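Local coordinates for Card1 endonuclease domain-containing protein (Vibrio cholerae, PDB 1XMX) that is of unknown function but carries a Card1-like endonuclease domain of the PDDEXK clan and may bind nucleic acid, at residues G8-D13 against T40-R45. Numbering follows the deposited sequence.
Sequences GIIDQD and TVIYQR
In both I10 and I42 the first torsion (chi1 -77° and -57°) sets CG2 opposite the backbone N and CG1 opposite the carbonyl carbon, and the two branched side chains point at each other and pass alongside one another running opposite ways. Their CG2 methyls meet at 3.6 Å, I10 CG2 to I42 CG2. The extended outer arm of I10 carries CD1 one residue further along the helix, where it rests 3.8 Å from Y43 CB and close to the Y43 backbone N. I10 therefore touches Y43 at the root of its side chain, while the tyrosine ring lies beyond CB and meets the ring of F59. F59 and F33, on strands 56-61 and 30-35, also touch I10, which is buried. The fold here is alpha/beta, with a parallel run of strands in which 30-35 lies between 4-9 and 56-61; helix 40-52 forms the beta-alpha-beta crossover from 30-35 to 56-61, and 10-13 is the loop leaving the C-terminal end of 4-9. I10 still pairs through its backbone with I34, and its carbonyl O takes a weak hydrogen bond from Q39 NE2, just ahead of the helix. At the other end of I42, CD1 reaches the loop, 3.8 Å from D11 O. The Q12 chain, bent at its second torsion, lies athwart the end of I42 and brings its amide to the same methyl, NE2 to I42 CD1 3.5 Å, a van der Waals approach at the exposed margin. The CB of D11 points away from the helix; in its carboxylate OD2 accepts from G96 N, and OD1 takes a weak bond from D13 N at 2.8 Å, bent to 128° at the hydrogen, across the turn in the loop.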
ATOM      1  N   GLY A   8     -17.716  16.592  -4.534  1.00 19.28           N
ATOM      2  CA  GLY A   8     -16.448  16.585  -3.796  1.00 18.89           C
ATOM      3  C   GLY A   8     -15.487  17.536  -4.431  1.00 17.86           C
ATOM      4  O   GLY A   8     -15.681  17.904  -5.587  1.00 18.66           O
ATOM      5  N   ILE A   9     -14.489  17.993  -3.673  1.00 19.05           N
ATOM      6  CA  ILE A   9     -13.534  18.978  -4.198  1.00 20.81           C
ATOM      7  C   ILE A   9     -12.208  18.238  -4.397  1.00 21.50           C
ATOM      8  O   ILE A   9     -11.656  17.689  -3.455  1.00 20.03           O
ATOM      9  CB  ILE A   9     -13.289  20.193  -3.261  1.00 20.73           C
ATOM     10  CG1 ILE A   9     -14.602  20.868  -2.774  1.00 21.66           C
ATOM     11  CG2 ILE A   9     -12.429  21.254  -3.982  1.00 18.48           C
ATOM     12  CD1 ILE A   9     -15.379  21.335  -3.803  1.00 24.47           C
ATOM     13  N   ILE A  10     -11.746  18.159  -5.638  1.00 22.18           N
ATOM     14  CA  ILE A  10     -10.488  17.480  -5.908  1.00 22.62           C
ATOM     15  C   ILE A  10      -9.318  18.168  -5.200  1.00 24.11           C
ATOM     16  O   ILE A  10      -9.220  19.410  -5.148  1.00 23.46           O
ATOM     17  CB  ILE A  10     -10.200  17.365  -7.442  1.00 23.55           C
ATOM     18  CG1 ILE A  10     -11.051  16.246  -8.088  1.00 22.39           C
ATOM     19  CG2 ILE A  10      -8.672  17.039  -7.709  1.00 23.29           C
ATOM     20  CD1 ILE A  10     -11.091  16.335  -9.584  1.00 22.63           C
ATOM     21  N   ASP A  11      -8.425  17.351  -4.654  1.00 24.69           N
ATOM     22  CA  ASP A  11      -7.113  17.839  -4.271  1.00 23.45           C
ATOM     23  C   ASP A  11      -6.040  16.801  -4.617  1.00 23.92           C
ATOM     24  O   ASP A  11      -6.332  15.884  -5.359  1.00 20.83           O
ATOM     25  CB  ASP A  11      -7.067  18.362  -2.819  1.00 24.95           C
ATOM     26  CG  ASP A  11      -7.176  17.264  -1.765  1.00 25.83           C
ATOM     27  OD1 ASP A  11      -7.064  16.067  -2.108  1.00 26.65           O
ATOM     28  OD2 ASP A  11      -7.374  17.621  -0.578  1.00 25.95           O
ATOM     29  N   GLN A  12      -4.807  16.975  -4.123  1.00 25.03           N
ATOM     30  CA  GLN A  12      -3.725  16.070  -4.453  1.00 28.13           C
ATOM     31  C   GLN A  12      -3.811  14.770  -3.664  1.00 26.94           C
ATOM     32  O   GLN A  12      -3.200  13.802  -4.020  1.00 26.90           O
ATOM     33  CB  GLN A  12      -2.371  16.735  -4.251  1.00 32.79           C
ATOM     34  CG  GLN A  12      -2.281  18.132  -4.881  1.00 39.59           C
ATOM     35  CD  GLN A  12      -2.431  18.187  -6.430  1.00 43.62           C
ATOM     36  OE1 GLN A  12      -1.560  17.677  -7.159  1.00 45.76           O
ATOM     37  NE2 GLN A  12      -3.519  18.863  -6.933  1.00 43.65           N
ATOM     38  N   ASP A  13      -4.607  14.724  -2.612  1.00 24.34           N
ATOM     39  CA  ASP A  13      -4.891  13.420  -1.998  1.00 23.08           C
ATOM     40  C   ASP A  13      -6.397  13.150  -1.860  1.00 22.08           C
ATOM     41  O   ASP A  13      -6.946  13.369  -0.803  1.00 22.02           O
ATOM     42  CB  ASP A  13      -4.169  13.360  -0.638  1.00 23.04           C
ATOM     43  CG  ASP A  13      -4.357  12.083   0.055  1.00 24.84           C
ATOM     44  OD1 ASP A  13      -5.229  11.249  -0.305  1.00 29.72           O
ATOM     45  OD2 ASP A  13      -3.637  11.884   1.003  1.00 25.85           O
ATOM     46  N   THR A  40      -7.771  18.221 -14.212  1.00 20.19           N
ATOM     47  CA  THR A  40      -8.400  17.298 -15.173  1.00 22.39           C
ATOM     48  C   THR A  40      -7.800  15.869 -15.098  1.00 22.13           C
ATOM     49  O   THR A  40      -8.513  14.843 -15.175  1.00 21.10           O
ATOM     50  CB  THR A  40      -8.205  17.845 -16.630  1.00 24.08           C
ATOM     51  OG1 THR A  40      -8.875  19.096 -16.770  1.00 23.53           O
ATOM     52  CG2 THR A  40      -8.766  16.860 -17.651  1.00 25.54           C
ATOM     53  N   VAL A  41      -6.486  15.792 -14.933  1.00 20.61           N
ATOM     54  CA  VAL A  41      -5.830  14.465 -14.922  1.00 22.26           C
ATOM     55  C   VAL A  41      -6.207  13.654 -13.643  1.00 21.73           C
ATOM     56  O   VAL A  41      -6.501  12.466 -13.725  1.00 18.01           O
ATOM     57  CB  VAL A  41      -4.303  14.585 -15.157  1.00 23.42           C
ATOM     58  CG1 VAL A  41      -3.666  15.437 -14.014  1.00 23.64           C
ATOM     59  CG2 VAL A  41      -3.667  13.167 -15.319  1.00 24.09           C
ATOM     60  N   ILE A  42      -6.232  14.326 -12.476  1.00 21.68           N
ATOM     61  CA  ILE A  42      -6.686  13.728 -11.241  1.00 19.90           C
ATOM     62  C   ILE A  42      -8.119  13.249 -11.442  1.00 18.84           C
ATOM     63  O   ILE A  42      -8.448  12.085 -11.147  1.00 19.24           O
ATOM     64  CB  ILE A  42      -6.612  14.713 -10.019  1.00 20.56           C
ATOM     65  CG1 ILE A  42      -5.174  15.251  -9.825  1.00 23.43           C
ATOM     66  CG2 ILE A  42      -7.028  14.010  -8.753  1.00 18.13           C
ATOM     67  CD1 ILE A  42      -5.095  16.468  -8.874  1.00 23.59           C
ATOM     68  N   TYR A  43      -8.979  14.112 -11.972  1.00 18.57           N
ATOM     69  CA  TYR A  43     -10.318  13.697 -12.360  1.00 18.28           C
ATOM     70  C   TYR A  43     -10.409  12.394 -13.206  1.00 18.77           C
ATOM     71  O   TYR A  43     -11.253  11.528 -12.926  1.00 20.31           O
ATOM     72  CB  TYR A  43     -11.073  14.823 -13.045  1.00 19.15           C
ATOM     73  CG  TYR A  43     -12.353  14.363 -13.740  1.00 20.33           C
ATOM     74  CD1 TYR A  43     -13.494  13.990 -13.003  1.00 21.25           C
ATOM     75  CD2 TYR A  43     -12.424  14.286 -15.132  1.00 20.41           C
ATOM     76  CE1 TYR A  43     -14.704  13.556 -13.663  1.00 20.01           C
ATOM     77  CE2 TYR A  43     -13.590  13.896 -15.783  1.00 19.71           C
ATOM     78  CZ  TYR A  43     -14.732  13.508 -15.038  1.00 21.57           C
ATOM     79  OH  TYR A  43     -15.923  13.131 -15.705  1.00 22.68           O
ATOM     80  N   GLN A  44      -9.621  12.319 -14.266  1.00 18.08           N
ATOM     81  CA  GLN A  44      -9.569  11.177 -15.147  1.00 21.68           C
ATOM     82  C   GLN A  44      -9.176   9.900 -14.364  1.00 21.09           C
ATOM     83  O   GLN A  44      -9.803   8.845 -14.535  1.00 19.31           O
ATOM     84  CB  GLN A  44      -8.620  11.445 -16.320  1.00 23.30           C
ATOM     85  CG  GLN A  44      -9.121  12.572 -17.253  1.00 26.74           C
ATOM     86  CD  GLN A  44      -8.061  13.001 -18.293  1.00 26.86           C
ATOM     87  OE1 GLN A  44      -6.921  12.540 -18.277  1.00 29.25           O
ATOM     88  NE2 GLN A  44      -8.450  13.889 -19.185  1.00 29.11           N
ATOM     89  N   ARG A  45      -8.197  10.029 -13.470  1.00 20.95           N
ATOM     90  CA  ARG A  45      -7.774   8.898 -12.612  1.00 19.97           C
ATOM     91  C   ARG A  45      -8.862   8.462 -11.615  1.00 20.85           C
ATOM     92  O   ARG A  45      -9.102   7.227 -11.400  1.00 20.83           O
ATOM     93  CB  ARG A  45      -6.531   9.270 -11.845  1.00 16.97           C
ATOM     94  CG  ARG A  45      -5.307   9.381 -12.692  1.00 17.83           C
ATOM     95  CD  ARG A  45      -4.242  10.032 -11.848  1.00 21.59           C
ATOM     96  NE  ARG A  45      -3.091  10.496 -12.597  1.00 23.57           N
ATOM     97  CZ  ARG A  45      -2.254  11.448 -12.162  1.00 26.21           C
ATOM     98  NH1 ARG A  45      -2.462  12.038 -10.987  1.00 25.76           N
ATOM     99  NH2 ARG A  45      -1.209  11.825 -12.919  1.00 25.21           N
TER